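Local coordinates for leucyl-tRNA synthetase (PDB 3PZ6), which probably hydrolyses mischarged tRNA(Leu), being the isolated CP1 editing domain of the synthetase that joins leucine to its tRNA, at residues I228-I231 against G235-S238; D193-Y198 against L242-N247; I19-L24 against P61-I66; W71-D76 against F143-S148; Q166-P171 against V216-E221. The protein carries 2 engineered substitutions. All coordinates share one frame; numbering follows the deposited sequence.

Interaction 1 of 5, residues I228-I231 against G235-S238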
# COMPACT_ATOMS: atom_id res chain seq x y z
N ILE A 228 4.61 -6.51 -14.31
CA ILE A 228 4.65 -7.67 -13.41
C ILE A 228 3.98 -8.90 -14.03
O ILE A 228 4.40 -10.03 -13.80
CB ILE A 228 4.06 -7.37 -12.00
CG1 ILE A 228 2.64 -6.82 -12.10
CG2 ILE A 228 4.93 -6.37 -11.27
CD1 ILE A 228 1.82 -7.03 -10.84
N ILE A 229 2.95 -8.66 -14.82
CA ILE A 229 2.17 -9.74 -15.40
C ILE A 229 1.99 -9.50 -16.89
O ILE A 229 1.61 -8.40 -17.31
CB ILE A 229 0.79 -9.87 -14.69
CG1 ILE A 229 0.99 -10.34 -13.24
CG2 ILE A 229 -0.13 -10.83 -15.45
CD1 ILE A 229 -0.22 -10.18 -12.33
N GLU A 230 2.29 -10.53 -17.69
CA GLU A 230 2.01 -10.50 -19.11
C GLU A 230 0.73 -11.28 -19.41
O GLU A 230 0.62 -12.47 -19.12
CB GLU A 230 3.17 -11.09 -19.92
CG GLU A 230 2.89 -11.13 -21.43
CD GLU A 230 3.99 -11.78 -22.24
OE1 GLU A 230 5.07 -12.10 -21.69
OE2 GLU A 230 3.78 -11.96 -23.47
N ILE A 231 -0.23 -10.58 -19.99
CA ILE A 231 -1.41 -11.22 -20.52
C ILE A 231 -1.25 -11.37 -22.03
O ILE A 231 -1.22 -10.38 -22.76
CB ILE A 231 -2.68 -10.43 -20.16
CG1 ILE A 231 -2.80 -10.28 -18.64
CG2 ILE A 231 -3.91 -11.13 -20.73
CD1 ILE A 231 -3.79 -9.22 -18.18
N GLY A 235 -0.28 -7.86 -23.35
CA GLY A 235 1.09 -7.51 -22.98
C GLY A 235 1.32 -7.28 -21.50
O GLY A 235 0.58 -7.83 -20.66
N THR A 236 2.33 -6.48 -21.15
CA THR A 236 2.71 -6.31 -19.75
C THR A 236 2.02 -5.22 -18.93
O THR A 236 1.70 -5.46 -17.77
CB THR A 236 4.23 -6.27 -19.50
OG1 THR A 236 4.91 -5.59 -20.57
CG2 THR A 236 4.77 -7.70 -19.33
N LEU A 237 1.81 -4.03 -19.47
CA LEU A 237 1.12 -3.02 -18.65
C LEU A 237 -0.35 -2.94 -19.05
O LEU A 237 -0.83 -1.91 -19.52
CB LEU A 237 1.79 -1.64 -18.74
CG LEU A 237 3.23 -1.41 -18.26
CD1 LEU A 237 3.52 0.08 -18.31
CD2 LEU A 237 3.51 -1.93 -16.87
N SER A 238 -1.06 -4.05 -18.85
CA SER A 238 -2.40 -4.22 -19.42
C SER A 238 -3.41 -3.16 -19.06
O SER A 238 -4.09 -2.64 -19.93
CB SER A 238 -2.94 -5.60 -19.09
OG SER A 238 -2.24 -6.56 -19.87
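Ile-231 and Gly-235 form a single antiparallel hydrogen-bonded pair across a turn of three residues. Ile-231 N donates to Gly-235 O at 2.9 Å. In return, Gly-235 N donates to Ile-231 O at 2.8 Å. Both bonds are fairly straight, with N-H...O angles of 159° and 152°. The mutual pair satisfies all four of these backbone atoms.

Gly-235 O has further company. The hydroxyl of Ser-238 adds a weak bond to it, OG to O 3.2 Å. The serine torsion suits this, with OG beside its own backbone N (chi1 -73°). The Glu-230 alpha hydrogen also points at Gly-235 O, with CA and O 3.4 Å apart. A matching CA-H...O contact runs the other way, from Thr-236 CA to Ile-229 O. The same serine gives another weak bond, from Ser-238 N to Thr-236 O.

Apolar contact is modest. Glu-230 CB lies 3.8 Å from Thr-236 CG2. Ile-231 CD1 rests against the CB and OG of Ser-238.

Beyond the turn, Glu-230 is bonded through its backbone to Ile-273, and Ile-228 to Lys-275, so strand 229-230 pairs with strand 273-274. Ile-231 and Ser-238 also pack on helix 254-271, against Lys-267, Thr-271 and Cys-264. Leu-237 takes the N-cap position, and the turn leads straight into helix 238-245.

Interaction 2 of 5, residues D193-Y198 against L242-N247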
# COMPACT_ATOMS: atom_id res chain seq x y z
N ASP A 193 -8.51 1.27 -12.09
CA ASP A 193 -8.86 2.29 -11.11
C ASP A 193 -7.61 2.88 -10.46
O ASP A 193 -7.46 4.11 -10.40
CB ASP A 193 -9.84 1.74 -10.05
CG ASP A 193 -11.29 1.68 -10.56
OD1 ASP A 193 -11.73 2.60 -11.29
OD2 ASP A 193 -12.01 0.70 -10.23
N ASP A 194 -6.71 2.01 -10.00
CA ASP A 194 -5.41 2.43 -9.50
C ASP A 194 -4.71 3.34 -10.51
O ASP A 194 -4.24 4.42 -10.16
CB ASP A 194 -4.51 1.23 -9.17
CG ASP A 194 -4.89 0.54 -7.87
OD1 ASP A 194 -5.73 1.05 -7.10
OD2 ASP A 194 -4.33 -0.53 -7.60
N TYR A 195 -4.66 2.90 -11.77
CA TYR A 195 -3.98 3.69 -12.80
C TYR A 195 -4.64 5.04 -13.06
O TYR A 195 -3.95 6.05 -13.20
CB TYR A 195 -3.83 2.92 -14.11
CG TYR A 195 -3.13 3.74 -15.18
CD1 TYR A 195 -1.76 4.00 -15.10
CD2 TYR A 195 -3.83 4.25 -16.27
CE1 TYR A 195 -1.10 4.75 -16.07
CE2 TYR A 195 -3.18 5.00 -17.25
CZ TYR A 195 -1.81 5.25 -17.14
OH TYR A 195 -1.16 5.99 -18.11
N ALA A 196 -5.98 5.06 -13.11
CA ALA A 196 -6.71 6.30 -13.37
C ALA A 196 -6.38 7.36 -12.32
O ALA A 196 -6.01 8.48 -12.66
CB ALA A 196 -8.22 6.03 -13.45
N CYS A 197 -6.49 6.99 -11.05
CA CYS A 197 -6.15 7.91 -9.97
C CYS A 197 -4.68 8.30 -9.99
O CYS A 197 -4.35 9.47 -9.82
CB CYS A 197 -6.51 7.33 -8.62
SG CYS A 197 -6.32 8.58 -7.34
N TYR A 198 -3.82 7.32 -10.21
CA TYR A 198 -2.38 7.54 -10.29
C TYR A 198 -2.08 8.60 -11.35
O TYR A 198 -1.37 9.57 -11.08
CB TYR A 198 -1.66 6.22 -10.56
CG TYR A 198 -0.19 6.34 -10.90
CD1 TYR A 198 0.79 6.28 -9.91
CD2 TYR A 198 0.22 6.50 -12.22
CE1 TYR A 198 2.14 6.39 -10.23
CE2 TYR A 198 1.56 6.62 -12.54
CZ TYR A 198 2.52 6.56 -11.55
OH TYR A 198 3.85 6.68 -11.88
N LEU A 242 -4.84 -0.81 -22.07
CA LEU A 242 -6.27 -0.72 -22.30
C LEU A 242 -6.81 0.66 -21.95
O LEU A 242 -7.63 1.21 -22.68
CB LEU A 242 -7.03 -1.82 -21.56
CG LEU A 242 -6.78 -3.28 -21.97
CD1 LEU A 242 -7.79 -4.18 -21.31
CD2 LEU A 242 -6.80 -3.47 -23.49
N CYS A 243 -6.34 1.24 -20.84
CA CYS A 243 -6.75 2.58 -20.45
C CYS A 243 -6.34 3.65 -21.46
O CYS A 243 -7.11 4.58 -21.71
CB CYS A 243 -6.22 2.95 -19.07
SG CYS A 243 -7.16 2.26 -17.69
N GLU A 244 -5.15 3.51 -22.03
CA GLU A 244 -4.62 4.53 -22.95
C GLU A 244 -5.14 4.38 -24.38
O GLU A 244 -5.29 5.38 -25.10
CB GLU A 244 -3.08 4.55 -22.94
CG GLU A 244 -2.44 5.07 -21.63
CD GLU A 244 -2.81 6.51 -21.28
OE1 GLU A 244 -3.12 7.31 -22.19
OE2 GLU A 244 -2.79 6.86 -20.08
N GLU A 245 -5.41 3.14 -24.79
CA GLU A 245 -5.97 2.86 -26.12
C GLU A 245 -7.48 3.08 -26.18
O GLU A 245 -8.05 3.15 -27.26
CB GLU A 245 -5.60 1.45 -26.58
N SER A 246 -8.13 3.18 -25.02
CA SER A 246 -9.54 3.55 -24.94
C SER A 246 -9.69 5.03 -24.59
O SER A 246 -10.81 5.52 -24.44
CB SER A 246 -10.28 2.69 -23.92
OG SER A 246 -10.27 1.33 -24.29
N ASN A 247 -8.56 5.71 -24.45
CA ASN A 247 -8.50 7.13 -24.10
C ASN A 247 -9.38 7.47 -22.89
O ASN A 247 -10.49 8.00 -23.03
CB ASN A 247 -8.84 8.02 -25.32
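A helix-to-helix contact within the editing domain is made by Tyr-195 of helix 192-202 with Cys-243 and Glu-244 of helix 238-245. Tyr-195 does all the reaching from its side. Its CG stands anti to the backbone N (chi1 180°), which sends the ring across to the other helix.

The ring has two neighbours there. Its hydroxyl donates to the carboxylate of Glu-244, with OH and OE2 2.7 Å apart. OE2 lies at the ring edge, near the ring plane. The carboxylate plane stands at 90° to the ring. The hydroxyl meets OE2 on its anti side, 25° out of the carboxylate plane. The glutamate chain bends beyond CG to bring its end round to the tyrosine.

Nearer the tyrosine backbone, Tyr-195 CD2 touches Cys-243 CB at 3.9 Å. The sulfur makes an oblique sulfur-aromatic contact, SG lying 5.4 Å from the ring centroid. Cys-243 also packs on Ile-260 of helix 254-271, and Tyr-195 on Pro-188. Just beyond, helix 238-245 ends in a Schellman motif with Asn-247 at positive phi.

The chemistry is split by depth. Cys-243, which is buried, meets the ring carbons, and the carboxylate of the exposed Glu-244 takes the hydroxyl. Lys-199 forms a long, weak ion pair with Glu-244 OE2, which would favour the charged carboxylate as acceptor.

Interaction 3 of 5, residues I19-L24 against P61-I66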
# COMPACT_ATOMS: atom_id res chain seq x y z
N ILE A 19 8.03 3.84 7.60
CA ILE A 19 9.47 3.97 7.75
C ILE A 19 9.83 4.86 8.93
O ILE A 19 9.32 5.96 9.07
CB ILE A 19 10.12 4.50 6.45
CG1 ILE A 19 9.85 3.52 5.30
CG2 ILE A 19 11.61 4.72 6.63
CD1 ILE A 19 10.25 4.02 3.94
N ASN A 20 10.71 4.35 9.79
CA ASN A 20 11.22 5.12 10.91
C ASN A 20 12.57 5.72 10.53
O ASN A 20 13.58 5.01 10.48
CB ASN A 20 11.32 4.25 12.16
CG ASN A 20 11.31 5.06 13.45
OD1 ASN A 20 11.94 6.12 13.54
ND2 ASN A 20 10.60 4.56 14.45
N TYR A 21 12.57 7.02 10.27
CA TYR A 21 13.77 7.71 9.83
C TYR A 21 14.73 7.99 10.97
O TYR A 21 15.91 8.26 10.73
CB TYR A 21 13.40 8.99 9.07
CG TYR A 21 12.76 8.70 7.72
CD1 TYR A 21 13.56 8.48 6.60
CD2 TYR A 21 11.38 8.63 7.58
CE1 TYR A 21 12.99 8.21 5.37
CE2 TYR A 21 10.80 8.36 6.35
CZ TYR A 21 11.62 8.15 5.25
OH TYR A 21 11.07 7.88 4.02
N THR A 22 14.23 7.93 12.20
CA THR A 22 15.08 8.06 13.38
C THR A 22 15.97 6.83 13.50
O THR A 22 17.19 6.95 13.58
CB THR A 22 14.24 8.25 14.66
OG1 THR A 22 13.63 9.55 14.65
CG2 THR A 22 15.10 8.12 15.91
N THR A 23 15.36 5.64 13.49
CA THR A 23 16.10 4.39 13.59
C THR A 23 17.17 4.31 12.50
O THR A 23 18.35 4.08 12.80
CB THR A 23 15.18 3.14 13.54
OG1 THR A 23 14.53 3.07 12.26
CG2 THR A 23 14.13 3.18 14.65
N LEU A 24 16.75 4.52 11.25
CA LEU A 24 17.65 4.48 10.09
C LEU A 24 18.87 5.39 10.24
O LEU A 24 19.96 5.05 9.79
CB LEU A 24 16.88 4.84 8.80
CG LEU A 24 16.20 3.77 7.93
CD1 LEU A 24 17.21 2.92 7.18
CD2 LEU A 24 15.22 2.88 8.71
N PRO A 61 8.44 14.16 7.09
CA PRO A 61 7.88 14.83 8.26
C PRO A 61 6.53 14.28 8.72
O PRO A 61 6.18 14.43 9.89
CB PRO A 61 7.72 16.27 7.80
CG PRO A 61 7.58 16.17 6.31
CD PRO A 61 8.49 15.06 5.92
N LYS A 62 5.77 13.67 7.82
CA LYS A 62 4.51 13.04 8.19
C LYS A 62 4.76 11.79 9.03
O LYS A 62 4.01 11.51 9.97
CB LYS A 62 3.66 12.70 6.97
CG LYS A 62 3.41 13.86 6.01
CD LYS A 62 2.75 15.06 6.70
CE LYS A 62 1.30 14.81 7.05
NZ LYS A 62 0.47 14.75 5.81
N ASN A 63 5.81 11.05 8.69
CA ASN A 63 6.22 9.87 9.45
C ASN A 63 6.64 10.24 10.88
O ASN A 63 6.21 9.60 11.84
CB ASN A 63 7.36 9.12 8.75
CG ASN A 63 6.95 8.56 7.39
OD1 ASN A 63 6.25 9.21 6.62
ND2 ASN A 63 7.41 7.36 7.09
N LYS A 64 7.46 11.29 10.99
CA LYS A 64 7.93 11.79 12.28
C LYS A 64 6.77 12.21 13.19
O LYS A 64 6.76 11.87 14.38
CB LYS A 64 8.92 12.95 12.09
N ALA A 65 5.80 12.93 12.64
CA ALA A 65 4.65 13.40 13.42
C ALA A 65 3.80 12.25 13.95
O ALA A 65 3.30 12.33 15.08
CB ALA A 65 3.80 14.37 12.61
N ILE A 66 3.63 11.20 13.15
CA ILE A 66 2.93 10.00 13.60
C ILE A 66 3.68 9.35 14.76
O ILE A 66 3.07 8.99 15.77
CB ILE A 66 2.71 8.99 12.45
CG1 ILE A 66 1.76 9.57 11.40
CG2 ILE A 66 2.14 7.68 12.99
CD1 ILE A 66 1.79 8.86 10.04
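Asn-63, on helix 61-71, reaches into the bend formed by Ile-19 and Tyr-21 and makes every contact from its side. Its CG lies beside its own backbone N (chi1 -63°), which turns the amide toward the other segment. ND2 donates to Ile-19 O at 3.1 Å. The bond is nearly straight, 174° at the hydrogen. It also follows the amide plane and meets Ile-19 O in the carbonyl plane, on a lone pair. ND2 has a second acceptor in Thr-156 O of strand 156-158.

The tight part is built round the Tyr-21 ring. Asn-63 CG and ND2 lie at the ring edge, and ND2 is 3.6 Å from Tyr-21 CE2. The ring and amide planes are 62° apart. Over one face of the ring sits Ile-19 CG2, 3.6 Å above the plane and displaced toward the rim. The tyrosine hydroxyl is hydrogen-bonded to Thr-156 OG1.

The other side is looser and faces solvent. Thr-22 and Thr-23, on the first turn of helix 21-25, are exposed, as are Pro-61 and Ala-65. Asn-20 caps this helix, its OD1 accepting weak bonds from Thr-22 N and Thr-23 N. Thr-23 OG1 donates to Asn-20 O at 2.8 Å.

The buried amide nitrogen thus has two carbonyl acceptors, Ile-19 O across the contact and Thr-156 O of strand 156-158. These fix the rotation of the amide and tie helix 61-71 to the end of strand 10-18 and to strand 156-158.

Interaction 4 of 5, residues W71-D76 against F143-S148. Engineered in segment 143-148: Ser-145 (natural residue Cys).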
# COMPACT_ATOMS: atom_id res chain seq x y z
N TRP A 71 4.68 8.16 20.53
CA TRP A 71 5.54 8.36 21.69
C TRP A 71 4.73 8.93 22.86
O TRP A 71 4.76 8.37 23.97
CB TRP A 71 6.66 9.32 21.30
CG TRP A 71 7.73 9.54 22.34
CD1 TRP A 71 7.68 10.39 23.41
CD2 TRP A 71 9.04 8.94 22.37
NE1 TRP A 71 8.86 10.34 24.11
CE2 TRP A 71 9.71 9.46 23.50
CE3 TRP A 71 9.70 8.01 21.55
CZ2 TRP A 71 11.02 9.08 23.83
CZ3 TRP A 71 11.00 7.63 21.89
CH2 TRP A 71 11.64 8.17 23.02
N GLU A 72 3.99 10.01 22.61
CA GLU A 72 3.14 10.65 23.63
C GLU A 72 1.87 9.85 23.94
O GLU A 72 0.87 10.40 24.42
CB GLU A 72 2.81 12.09 23.21
N ASN A 73 1.91 8.56 23.65
CA ASN A 73 0.87 7.61 24.02
C ASN A 73 1.51 6.33 24.57
O ASN A 73 0.87 5.28 24.65
CB ASN A 73 -0.05 7.30 22.83
CG ASN A 73 -1.05 8.42 22.56
OD1 ASN A 73 -1.97 8.65 23.35
ND2 ASN A 73 -0.87 9.11 21.45
N GLN A 74 2.79 6.46 24.93
CA GLN A 74 3.60 5.41 25.57
C GLN A 74 3.73 4.13 24.74
O GLN A 74 3.41 3.03 25.21
CB GLN A 74 3.12 5.11 27.01
CG GLN A 74 3.18 6.29 27.97
CD GLN A 74 2.05 7.30 27.75
OE1 GLN A 74 2.30 8.46 27.42
NE2 GLN A 74 0.81 6.86 27.92
N VAL A 75 4.22 4.28 23.51
CA VAL A 75 4.39 3.16 22.59
C VAL A 75 5.81 2.57 22.66
O VAL A 75 6.07 1.48 22.12
CB VAL A 75 4.03 3.58 21.14
CG1 VAL A 75 5.22 4.23 20.43
CG2 VAL A 75 3.52 2.39 20.35
N ASP A 76 6.72 3.27 23.35
CA ASP A 76 8.14 2.92 23.40
C ASP A 76 8.72 2.82 21.98
O ASP A 76 8.51 3.73 21.17
CB ASP A 76 8.38 1.62 24.20
N PHE A 143 -6.48 -0.22 21.79
CA PHE A 143 -6.40 1.14 21.25
C PHE A 143 -5.24 1.93 21.84
O PHE A 143 -4.99 1.88 23.04
CB PHE A 143 -7.72 1.86 21.54
CG PHE A 143 -7.87 3.19 20.85
CD1 PHE A 143 -8.45 3.28 19.59
CD2 PHE A 143 -7.45 4.36 21.49
CE1 PHE A 143 -8.60 4.51 18.96
CE2 PHE A 143 -7.60 5.60 20.86
CZ PHE A 143 -8.18 5.68 19.60
N ILE A 144 -4.53 2.66 20.98
CA ILE A 144 -3.41 3.51 21.41
C ILE A 144 -3.75 4.98 21.23
O ILE A 144 -3.81 5.73 22.20
CB ILE A 144 -2.11 3.17 20.64
CG1 ILE A 144 -1.77 1.69 20.79
CG2 ILE A 144 -0.95 4.05 21.13
CD1 ILE A 144 -0.87 1.16 19.70
N SER A 145 -3.94 5.38 19.97
CA SER A 145 -4.35 6.74 19.64
C SER A 145 -4.99 6.78 18.25
O SER A 145 -4.87 5.82 17.47
CB SER A 145 -3.19 7.74 19.73
OG SER A 145 -2.06 7.34 18.96
N GLU A 146 -5.67 7.87 17.96
CA GLU A 146 -6.40 8.04 16.72
C GLU A 146 -5.47 8.65 15.68
O GLU A 146 -4.66 9.51 16.00
CB GLU A 146 -7.59 8.96 16.97
CG GLU A 146 -8.69 8.91 15.94
CD GLU A 146 -9.84 9.82 16.29
OE1 GLU A 146 -10.64 9.47 17.18
OE2 GLU A 146 -9.95 10.90 15.66
N ILE A 147 -5.59 8.17 14.44
CA ILE A 147 -4.80 8.71 13.33
C ILE A 147 -5.76 9.14 12.21
O ILE A 147 -6.54 8.32 11.72
CB ILE A 147 -3.79 7.67 12.77
CG1 ILE A 147 -2.87 7.12 13.86
CG2 ILE A 147 -2.97 8.26 11.62
CD1 ILE A 147 -1.81 8.10 14.38
N SER A 148 -5.70 10.41 11.81
CA SER A 148 -6.51 10.87 10.68
C SER A 148 -5.82 10.59 9.34
O SER A 148 -4.60 10.40 9.29
CB SER A 148 -6.87 12.35 10.80
OG SER A 148 -5.72 13.18 10.80
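Asn-73 lies against Ile-144 and Ser-145, and its side chain carries the whole contact from the loop side. Its CG is beside the backbone N (chi1 -77°), which directs the amide along the strand toward Ser-145. Asn-73 CB packs on Ile-144 CG2 at 3.8 Å. That methyl stands anti to the isoleucine N, while CG1 lies beside that N (chi1 -56°).

Ser-145 is an engineered residue, cysteine in the natural protein. Its OG sits between the backbone N and the carbonyl carbon (chi1 54°). Asn-73 ND2 comes within 3.3 Å of Ser-145 OG, but the angle is too poor for a hydrogen bond. The amide nitrogen instead donates to Gln-69 O. Gln-69 NE2 gives a weak bond to Ser-145 OG and bonds to Glu-146 O. The end of helix 61-71 therefore supplies the polar link between loop and strand.

In the loop, Gln-74 N donates to Trp-71 O at 2.9 Å. Gln-74 has positive phi, within the loop that follows the helix. Val-75 then points its side chain toward the strand, although the two do not quite touch.

Strand 143-148 pairs antiparallel with strand 105-110. Ile-144 and Ser-145 both bond to Ala-108, consistent with a beta bulge. Val-75 and Ile-144 share Tyr-110 and Val-116 as neighbours, so the loop after helix 61-71 closes over strands 105-110 and 115-120 at this end of the sheet.

Interaction 5 of 5, residues Q166-P171 against V216-E221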
# COMPACT_ATOMS: atom_id res chain seq x y z
N GLN A 166 10.99 2.53 -1.06
CA GLN A 166 9.87 3.12 -0.33
C GLN A 166 8.81 3.58 -1.31
O GLN A 166 9.09 3.76 -2.49
CB GLN A 166 10.32 4.29 0.55
CG GLN A 166 10.72 5.56 -0.19
CD GLN A 166 12.18 5.57 -0.57
OE1 GLN A 166 13.04 5.26 0.25
NE2 GLN A 166 12.46 5.90 -1.83
N ILE A 167 7.59 3.78 -0.82
CA ILE A 167 6.51 4.37 -1.62
C ILE A 167 5.73 5.37 -0.77
O ILE A 167 5.88 5.39 0.44
CB ILE A 167 5.57 3.30 -2.24
CG1 ILE A 167 5.00 2.38 -1.16
CG2 ILE A 167 6.29 2.51 -3.33
CD1 ILE A 167 4.04 1.31 -1.69
N PHE A 168 4.89 6.17 -1.41
CA PHE A 168 4.13 7.18 -0.70
C PHE A 168 2.66 6.82 -0.51
O PHE A 168 2.04 6.18 -1.35
CB PHE A 168 4.24 8.53 -1.43
CG PHE A 168 5.57 9.18 -1.26
CD1 PHE A 168 5.76 10.15 -0.29
CD2 PHE A 168 6.64 8.83 -2.08
CE1 PHE A 168 7.00 10.77 -0.13
CE2 PHE A 168 7.89 9.44 -1.92
CZ PHE A 168 8.06 10.41 -0.95
N VAL A 169 2.11 7.24 0.63
CA VAL A 169 0.69 7.10 0.91
C VAL A 169 -0.04 8.22 0.18
O VAL A 169 0.23 9.39 0.42
CB VAL A 169 0.41 7.23 2.43
CG1 VAL A 169 -1.08 7.20 2.71
CG2 VAL A 169 1.14 6.15 3.21
N LEU A 170 -0.96 7.86 -0.70
CA LEU A 170 -1.59 8.84 -1.57
C LEU A 170 -3.12 8.90 -1.39
O LEU A 170 -3.72 7.97 -0.82
CB LEU A 170 -1.21 8.58 -3.02
CG LEU A 170 0.27 8.62 -3.40
CD1 LEU A 170 0.39 8.53 -4.91
CD2 LEU A 170 0.96 9.89 -2.90
N PRO A 171 -3.76 9.99 -1.86
CA PRO A 171 -5.18 10.20 -1.65
C PRO A 171 -6.08 9.48 -2.65
O PRO A 171 -5.94 9.64 -3.86
CB PRO A 171 -5.32 11.73 -1.80
CG PRO A 171 -4.25 12.11 -2.71
CD PRO A 171 -3.12 11.16 -2.49
N VAL A 216 4.80 15.96 -6.96
CA VAL A 216 4.65 14.92 -7.99
C VAL A 216 5.99 14.29 -8.38
O VAL A 216 6.10 13.06 -8.44
CB VAL A 216 3.84 15.42 -9.22
CG1 VAL A 216 3.76 14.35 -10.31
CG2 VAL A 216 2.43 15.82 -8.79
N GLY A 217 7.01 15.13 -8.61
CA GLY A 217 8.34 14.67 -9.02
C GLY A 217 9.08 13.78 -8.03
O GLY A 217 9.97 13.03 -8.41
N LEU A 218 8.71 13.87 -6.76
CA LEU A 218 9.30 13.06 -5.70
C LEU A 218 8.43 11.86 -5.34
O LEU A 218 8.95 10.82 -4.97
CB LEU A 218 9.53 13.92 -4.45
CG LEU A 218 10.09 13.28 -3.17
CD1 LEU A 218 11.59 12.97 -3.30
CD2 LEU A 218 9.82 14.15 -1.92
N MET A 219 7.12 12.00 -5.47
CA MET A 219 6.19 11.01 -4.94
C MET A 219 5.54 10.07 -5.97
O MET A 219 4.98 9.04 -5.59
CB MET A 219 5.12 11.70 -4.08
CG MET A 219 5.69 12.53 -2.93
SD MET A 219 4.40 13.37 -2.00
CE MET A 219 5.34 14.26 -0.75
N LEU A 220 5.65 10.40 -7.25
CA LEU A 220 5.01 9.60 -8.31
C LEU A 220 5.90 9.27 -9.50
O LEU A 220 5.95 8.13 -9.93
CB LEU A 220 3.74 10.28 -8.82
CG LEU A 220 2.46 10.08 -8.02
CD1 LEU A 220 1.31 10.31 -8.93
CD2 LEU A 220 2.40 8.66 -7.49
N GLU A 221 6.58 10.28 -10.03
CA GLU A 221 7.48 10.12 -11.18
C GLU A 221 8.55 9.02 -11.06
O GLU A 221 8.82 8.34 -12.04
CB GLU A 221 8.13 11.46 -11.55
CG GLU A 221 7.19 12.39 -12.32
CD GLU A 221 7.76 13.78 -12.56
OE1 GLU A 221 9.00 13.98 -12.42
OE2 GLU A 221 6.95 14.69 -12.88
O HOH W 1 4.59 6.55 -4.28
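Phe-168 and Met-219 form a Met-aromatic contact that holds the short helix 216-219 against strand 167-171 of the mixed sheet. The two side chains cross at about a right angle. Met-219 CG sits over the centre of one ring face, 3.5 Å from the centroid and 9° off the ring normal. This is a CH-pi contact. The sulfur lies farther out, SD 4.4 Å from the centroid and oblique to the ring. The methionine chain is extended beyond CG, so it runs across the ring and CE ends near Phe-168 CE1.

Leu-218 adds to the packing, its CG 4.2 Å from Phe-168 CZ. Two residues along the strand, Leu-170 also points toward the helix. Its CD1 meets Leu-220 CD2. Ile-201 of helix 192-202 backs Leu-220, and Tyr-58 and Tyr-223 pack on Phe-168.

The helix closes on one carbonyl: Val-216 O accepts from Leu-220 N and Glu-221 N, which reach it from opposite faces of its plane. A water lies at the edge of the Phe-168 ring and bridges the two backbones. It accepts from Phe-168 N at 2.9 Å and donates to Met-219 O at 2.8 Å.

How the interactions relate
Interactions 3 and 5 are the buried contacts, and 1, 2 and 4 are only partly buried. Interaction 5, nearest the chain's centre, is mostly apolar. Interaction 3 is instead ordered by one amide. Interaction 1 relies on backbone bonds, interaction 2 on a hydroxyl and a carboxylate. Interaction 4 lacks direct polar bonds. Interactions 1 and 2 lie together on one side of the chain, with 1 nested in the loop that 2 closes. Interaction 3 uses helix 61-71 and interaction 4 the loop that follows it; both lie on the other side of the chain's centre and touch through Ile-66 and Ile-147. Interaction 5 touches both groups, through Tyr-198 OH to Leu-220 O and Gln-166 to Ile-19.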